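Local coordinates for protein multi-copper Oxidase CueO (Ochrobactrum, PDB 6EVG) that is a laccase-like multicopper oxidase that oxidises lignin model compounds and lignosulfonate, probably passing the electrons through its copper centres to dioxygen, at residues E257-Y270 with P454-I466. Residues are numbered along the deposited sequence; the frame is centred on the assembly and turned at random.
Sequences EPVERLTISPGERY and PAHQSGWKDTALI. With EDO (1,2-ethanediol), chain D.
Glu257 reaches His456 with an extended side chain whose CG lies anti to the backbone N (chi1 -177°), while the imidazole of His456 turns back over its own backbone, CG between N and the carbonyl carbon (chi1 74°). One carboxylate oxygen, Glu257 OE1, thereby takes two N-H groups from opposite faces of its plane, His456 ND1 at 2.8 Å and the backbone His456 N at 2.8 Å. Val259 CG1 sits over one face of the imidazole in a CH-pi contact, with Gln457 CG over the other; a water joins His456 NE2 to the backbone N of Thr263.

Further along, Lys461, bent near its end, brings NZ to the anti lone pair of Glu268 OE2 (2.8 Å) and also bonds Thr463 O; Asp249 is its second acidic partner. Glu268 OE1 meanwhile accepts from Ser265 N and OG, bracing the type II turn 265-268. Replacing Glu268 by an alanine removes the carboxylate and is likely to leave Lys461 with one countercharge fewer and Ser265 N and OG without their shared acceptor. Beyond the turn, Arg269 grips Asp462 end-on, NH1 to OD1 and NH2 to OD2, each 2.9 Å, with guanidinium and carboxylate planes only 19° apart.

The contact thus joins the second and third cupredoxin domains, partly through strand 463-466, which edges the sheet carrying copper ligands His434 and Cys490. Two salt bridges and the Glu257 carboxylate hold it, the buried charges probably offset by their neighbours.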
loop_
_atom_site.group_PDB
_atom_site.type_symbol
_atom_site.label_atom_id
_atom_site.label_comp_id
_atom_site.label_asym_id
_atom_site.label_seq_id
_atom_site.Cartn_x
_atom_site.Cartn_y
_atom_site.Cartn_z
ATOM N N GLU A 257 12.335 -10.435 -12.021
ATOM C CA GLU A 257 11.554 -10.935 -13.114
ATOM C C GLU A 257 11.048 -9.816 -13.993
ATOM O O GLU A 257 10.368 -8.949 -13.499
ATOM C CB GLU A 257 10.319 -11.697 -12.542
ATOM C CG GLU A 257 9.468 -12.325 -13.675
ATOM C CD GLU A 257 8.110 -12.880 -13.263
ATOM O OE1 GLU A 257 7.617 -12.637 -12.149
ATOM O OE2 GLU A 257 7.482 -13.527 -14.134
ATOM N N PRO A 258 11.292 -9.858 -15.336
ATOM C CA PRO A 258 10.644 -8.889 -16.213
ATOM C C PRO A 258 9.211 -9.235 -16.457
ATOM O O PRO A 258 8.882 -10.412 -16.754
ATOM C CB PRO A 258 11.483 -8.944 -17.494
ATOM C CG PRO A 258 12.022 -10.331 -17.483
ATOM C CD PRO A 258 12.154 -10.807 -16.060
ATOM N N VAL A 259 8.356 -8.253 -16.366
ATOM C CA VAL A 259 6.962 -8.412 -16.733
ATOM C C VAL A 259 6.589 -7.342 -17.748
ATOM O O VAL A 259 7.170 -6.268 -17.769
ATOM C CB VAL A 259 6.012 -8.415 -15.561
ATOM C CG1 VAL A 259 6.358 -9.485 -14.531
ATOM C CG2 VAL A 259 5.967 -7.107 -14.912
ATOM N N GLU A 260 5.646 -7.686 -18.627
ATOM C CA GLU A 260 5.143 -6.688 -19.582
ATOM C C GLU A 260 3.994 -5.874 -19.049
ATOM O O GLU A 260 3.730 -4.772 -19.575
ATOM C CB GLU A 260 4.798 -7.362 -20.905
ATOM C CG GLU A 260 5.958 -8.093 -21.550
ATOM C CD GLU A 260 5.530 -8.670 -22.892
ATOM O OE1 GLU A 260 4.952 -9.802 -22.897
ATOM O OE2 GLU A 260 5.710 -7.959 -23.882
ATOM N N ARG A 261 3.274 -6.400 -18.049
ATOM C CA ARG A 261 2.158 -5.670 -17.433
ATOM C C ARG A 261 2.134 -6.157 -15.975
ATOM O O ARG A 261 2.398 -7.314 -15.718
ATOM C CB ARG A 261 0.831 -5.898 -18.141
ATOM C CG ARG A 261 -0.271 -4.971 -17.590
ATOM C CD ARG A 261 -1.551 -5.139 -18.265
ATOM N NE ARG A 261 -1.561 -4.701 -19.665
ATOM C CZ ARG A 261 -2.098 -3.554 -20.101
ATOM N NH1 ARG A 261 -2.451 -2.593 -19.255
ATOM N NH2 ARG A 261 -2.278 -3.358 -21.400
ATOM N N LEU A 262 1.943 -5.240 -15.052
ATOM C CA LEU A 262 2.054 -5.499 -13.610
ATOM C C LEU A 262 0.772 -5.114 -12.871
ATOM O O LEU A 262 0.331 -3.989 -12.957
ATOM C CB LEU A 262 3.225 -4.694 -13.064
ATOM C CG LEU A 262 3.405 -4.725 -11.523
ATOM C CD1 LEU A 262 3.761 -6.133 -11.046
ATOM C CD2 LEU A 262 4.527 -3.773 -11.162
ATOM N N THR A 263 0.163 -6.090 -12.182
ATOM C CA THR A 263 -1.027 -5.787 -11.368
ATOM C C THR A 263 -0.611 -5.308 -9.981
ATOM O O THR A 263 0.244 -5.967 -9.347
ATOM C CB THR A 263 -1.953 -6.994 -11.260
ATOM O OG1 THR A 263 -2.463 -7.283 -12.586
ATOM C CG2 THR A 263 -3.087 -6.788 -10.291
ATOM N N ILE A 264 -1.206 -4.230 -9.507
ATOM C CA ILE A 264 -0.965 -3.699 -8.173
ATOM C C ILE A 264 -2.302 -3.363 -7.568
ATOM O O ILE A 264 -3.039 -2.514 -8.076
ATOM C CB ILE A 264 -0.026 -2.478 -8.184
ATOM C CG1 ILE A 264 1.169 -2.627 -9.112
ATOM C CG2 ILE A 264 0.428 -2.143 -6.776
ATOM C CD1 ILE A 264 1.985 -1.474 -9.326
ATOM N N SER A 265 -2.629 -4.025 -6.435
ATOM C CA SER A 265 -3.882 -3.768 -5.726
ATOM C C SER A 265 -3.631 -2.814 -4.558
ATOM O O SER A 265 -2.460 -2.611 -4.167
ATOM C CB SER A 265 -4.511 -5.110 -5.274
ATOM O OG SER A 265 -3.788 -5.755 -4.264
ATOM N N PRO A 266 -4.696 -2.248 -3.987
ATOM C CA PRO A 266 -4.507 -1.264 -2.907
ATOM C C PRO A 266 -3.663 -1.798 -1.768
ATOM O O PRO A 266 -3.966 -2.854 -1.206
ATOM C CB PRO A 266 -5.944 -0.938 -2.491
ATOM C CG PRO A 266 -6.727 -1.101 -3.784
ATOM C CD PRO A 266 -6.099 -2.313 -4.425
ATOM N N GLY A 267 -2.648 -1.011 -1.406
ATOM C CA GLY A 267 -1.740 -1.391 -0.345
ATOM C C GLY A 267 -0.494 -2.109 -0.747
ATOM O O GLY A 267 0.473 -2.138 0.040
ATOM N N GLU A 268 -0.463 -2.691 -1.947
ATOM C CA GLU A 268 0.728 -3.339 -2.452
ATOM C C GLU A 268 1.729 -2.329 -2.964
ATOM O O GLU A 268 1.383 -1.256 -3.461
ATOM C CB GLU A 268 0.395 -4.314 -3.600
ATOM C CG GLU A 268 -0.419 -5.535 -3.226
ATOM C CD GLU A 268 -0.420 -6.513 -4.417
ATOM O OE1 GLU A 268 -1.262 -6.316 -5.325
ATOM O OE2 GLU A 268 0.445 -7.426 -4.411
ATOM N N ARG A 269 2.989 -2.790 -2.883
ATOM C CA ARG A 269 4.110 -2.042 -3.462
ATOM C C ARG A 269 4.917 -2.962 -4.347
ATOM O O ARG A 269 5.155 -4.120 -4.009
ATOM C CB ARG A 269 5.070 -1.461 -2.388
ATOM C CG ARG A 269 4.478 -0.356 -1.519
ATOM C CD ARG A 269 3.658 -0.853 -0.339
ATOM N NE ARG A 269 4.512 -1.464 0.664
ATOM C CZ ARG A 269 4.107 -2.369 1.544
ATOM N NH1 ARG A 269 2.848 -2.834 1.540
ATOM N NH2 ARG A 269 4.966 -2.816 2.465
ATOM N N TYR A 270 5.431 -2.411 -5.459
ATOM C CA TYR A 270 6.430 -3.100 -6.264
ATOM C C TYR A 270 7.497 -2.069 -6.663
ATOM O O TYR A 270 7.171 -0.951 -7.084
ATOM C CB TYR A 270 5.837 -3.702 -7.535
ATOM C CG TYR A 270 4.928 -4.884 -7.254
ATOM C CD1 TYR A 270 5.452 -6.153 -7.106
ATOM C CD2 TYR A 270 3.571 -4.724 -7.077
ATOM C CE1 TYR A 270 4.615 -7.242 -6.833
ATOM C CE2 TYR A 270 2.732 -5.796 -6.813
ATOM C CZ TYR A 270 3.277 -7.037 -6.682
ATOM O OH TYR A 270 2.468 -8.144 -6.353
ATOM N N PRO A 454 4.060 -16.290 -9.636
ATOM C CA PRO A 454 5.219 -15.842 -10.461
ATOM C C PRO A 454 6.282 -15.295 -9.521
ATOM O O PRO A 454 5.997 -14.833 -8.409
ATOM C CB PRO A 454 4.627 -14.775 -11.369
ATOM C CG PRO A 454 3.525 -14.241 -10.571
ATOM C CD PRO A 454 2.917 -15.391 -9.808
ATOM N N ALA A 455 7.514 -15.238 -10.026
ATOM C CA ALA A 455 8.637 -14.795 -9.227
ATOM C C ALA A 455 8.414 -13.415 -8.571
ATOM O O ALA A 455 8.740 -13.212 -7.400
ATOM C CB ALA A 455 9.938 -14.762 -10.040
ATOM N N HIS A 456 7.839 -12.480 -9.327
ATOM C CA HIS A 456 7.657 -11.136 -8.802
ATOM C C HIS A 456 6.718 -11.080 -7.577
ATOM O O HIS A 456 6.754 -10.067 -6.835
ATOM C CB HIS A 456 7.250 -10.135 -9.866
ATOM C CG HIS A 456 5.842 -10.212 -10.374
ATOM N ND1 HIS A 456 5.422 -11.129 -11.319
ATOM C CD2 HIS A 456 4.771 -9.404 -10.184
ATOM C CE1 HIS A 456 4.170 -10.871 -11.675
ATOM N NE2 HIS A 456 3.725 -9.838 -10.983
ATOM N N GLN A 457 5.861 -12.111 -7.410
ATOM C CA GLN A 457 4.930 -12.155 -6.295
ATOM C C GLN A 457 5.348 -13.179 -5.246
ATOM O O GLN A 457 4.526 -13.503 -4.379
ATOM C CB GLN A 457 3.552 -12.489 -6.816
ATOM C CG GLN A 457 2.997 -11.432 -7.772
ATOM C CD GLN A 457 1.711 -11.820 -8.494
ATOM O OE1 GLN A 457 1.217 -12.930 -8.354
ATOM N NE2 GLN A 457 1.113 -10.853 -9.201
ATOM N N SER A 458 6.580 -13.664 -5.297
ATOM C CA SER A 458 7.004 -14.816 -4.488
ATOM C C SER A 458 7.797 -14.471 -3.246
ATOM O O SER A 458 8.078 -15.372 -2.447
ATOM C CB SER A 458 7.814 -15.792 -5.336
ATOM O OG SER A 458 9.089 -15.216 -5.679
ATOM N N GLY A 459 8.194 -13.208 -3.094
ATOM C CA GLY A 459 9.014 -12.815 -1.948
ATOM C C GLY A 459 8.178 -12.552 -0.680
ATOM O O GLY A 459 7.048 -13.002 -0.566
ATOM N N TRP A 460 8.768 -11.822 0.251
ATOM C CA TRP A 460 7.973 -11.433 1.440
ATOM C C TRP A 460 6.942 -10.409 1.087
ATOM O O TRP A 460 7.289 -9.388 0.411
ATOM C CB TRP A 460 8.900 -10.919 2.548
ATOM C CG TRP A 460 9.620 -11.977 3.268
ATOM C CD1 TRP A 460 10.956 -12.267 3.275
ATOM C CD2 TRP A 460 9.016 -12.982 4.132
ATOM N NE1 TRP A 460 11.225 -13.354 4.052
ATOM C CE2 TRP A 460 10.051 -13.804 4.627
ATOM C CE3 TRP A 460 7.718 -13.194 4.570
ATOM C CZ2 TRP A 460 9.800 -14.832 5.533
ATOM C CZ3 TRP A 460 7.493 -14.227 5.493
ATOM C CH2 TRP A 460 8.504 -14.994 5.970
ATOM N N LYS A 461 5.700 -10.624 1.521
ATOM C CA LYS A 461 4.625 -9.682 1.238
ATOM C C LYS A 461 3.797 -9.451 2.503
ATOM O O LYS A 461 3.843 -10.207 3.482
ATOM C CB LYS A 461 3.766 -10.178 0.059
ATOM C CG LYS A 461 4.522 -9.892 -1.292
ATOM C CD LYS A 461 3.795 -10.214 -2.543
ATOM C CE LYS A 461 2.521 -9.470 -2.698
ATOM N NZ LYS A 461 2.571 -7.968 -2.693
ATOM N N ASP A 462 3.058 -8.334 2.471
ATOM C CA ASP A 462 2.063 -8.049 3.500
ATOM C C ASP A 462 0.697 -7.760 2.932
ATOM O O ASP A 462 -0.255 -7.655 3.735
ATOM C CB ASP A 462 2.535 -6.920 4.480
ATOM C CG ASP A 462 2.800 -5.587 3.797
ATOM O OD1 ASP A 462 1.878 -5.081 3.098
ATOM O OD2 ASP A 462 3.915 -5.030 3.970
ATOM N N THR A 463 0.536 -7.604 1.612
ATOM C CA THR A 463 -0.716 -7.292 0.983
ATOM C C THR A 463 -0.732 -8.139 -0.319
ATOM O O THR A 463 0.283 -8.184 -0.998
ATOM C CB THR A 463 -0.865 -5.799 0.667
ATOM O OG1 THR A 463 -0.617 -5.056 1.892
ATOM C CG2 THR A 463 -2.197 -5.452 0.139
ATOM N N ALA A 464 -1.854 -8.776 -0.643
ATOM C CA ALA A 464 -1.938 -9.609 -1.863
ATOM C C ALA A 464 -3.322 -9.614 -2.415
ATOM O O ALA A 464 -4.288 -9.726 -1.645
ATOM C CB ALA A 464 -1.510 -11.009 -1.591
ATOM N N LEU A 465 -3.452 -9.562 -3.735
ATOM C CA LEU A 465 -4.750 -9.613 -4.369
ATOM C C LEU A 465 -5.202 -11.079 -4.484
ATOM O O LEU A 465 -4.544 -11.895 -5.123
ATOM C CB LEU A 465 -4.720 -8.959 -5.758
ATOM C CG LEU A 465 -6.064 -8.776 -6.442
ATOM C CD1 LEU A 465 -7.080 -7.957 -5.641
ATOM C CD2 LEU A 465 -5.875 -8.206 -7.841
ATOM N N ILE A 466 -6.341 -11.380 -3.865
ATOM C CA ILE A 466 -6.967 -12.721 -3.854
ATOM C C ILE A 466 -8.053 -12.691 -4.878
ATOM O O ILE A 466 -8.942 -11.868 -4.877
ATOM C CB ILE A 466 -7.474 -13.082 -2.473
ATOM C CG1 ILE A 466 -6.485 -12.728 -1.363
ATOM C CG2 ILE A 466 -7.868 -14.560 -2.445
ATOM C CD1 ILE A 466 -5.118 -13.297 -1.470
HETATM C C1 EDO D . -0.229 -10.809 -5.729
HETATM O O1 EDO D . -0.859 -9.818 -4.921
HETATM C C2 EDO D . -1.144 -12.002 -5.871
HETATM O O2 EDO D . -2.341 -11.704 -6.608
HETATM O O HOH W 1 8.020 -16.363 -12.580
HETATM O O HOH W 2 1.226 -8.832 -11.969
#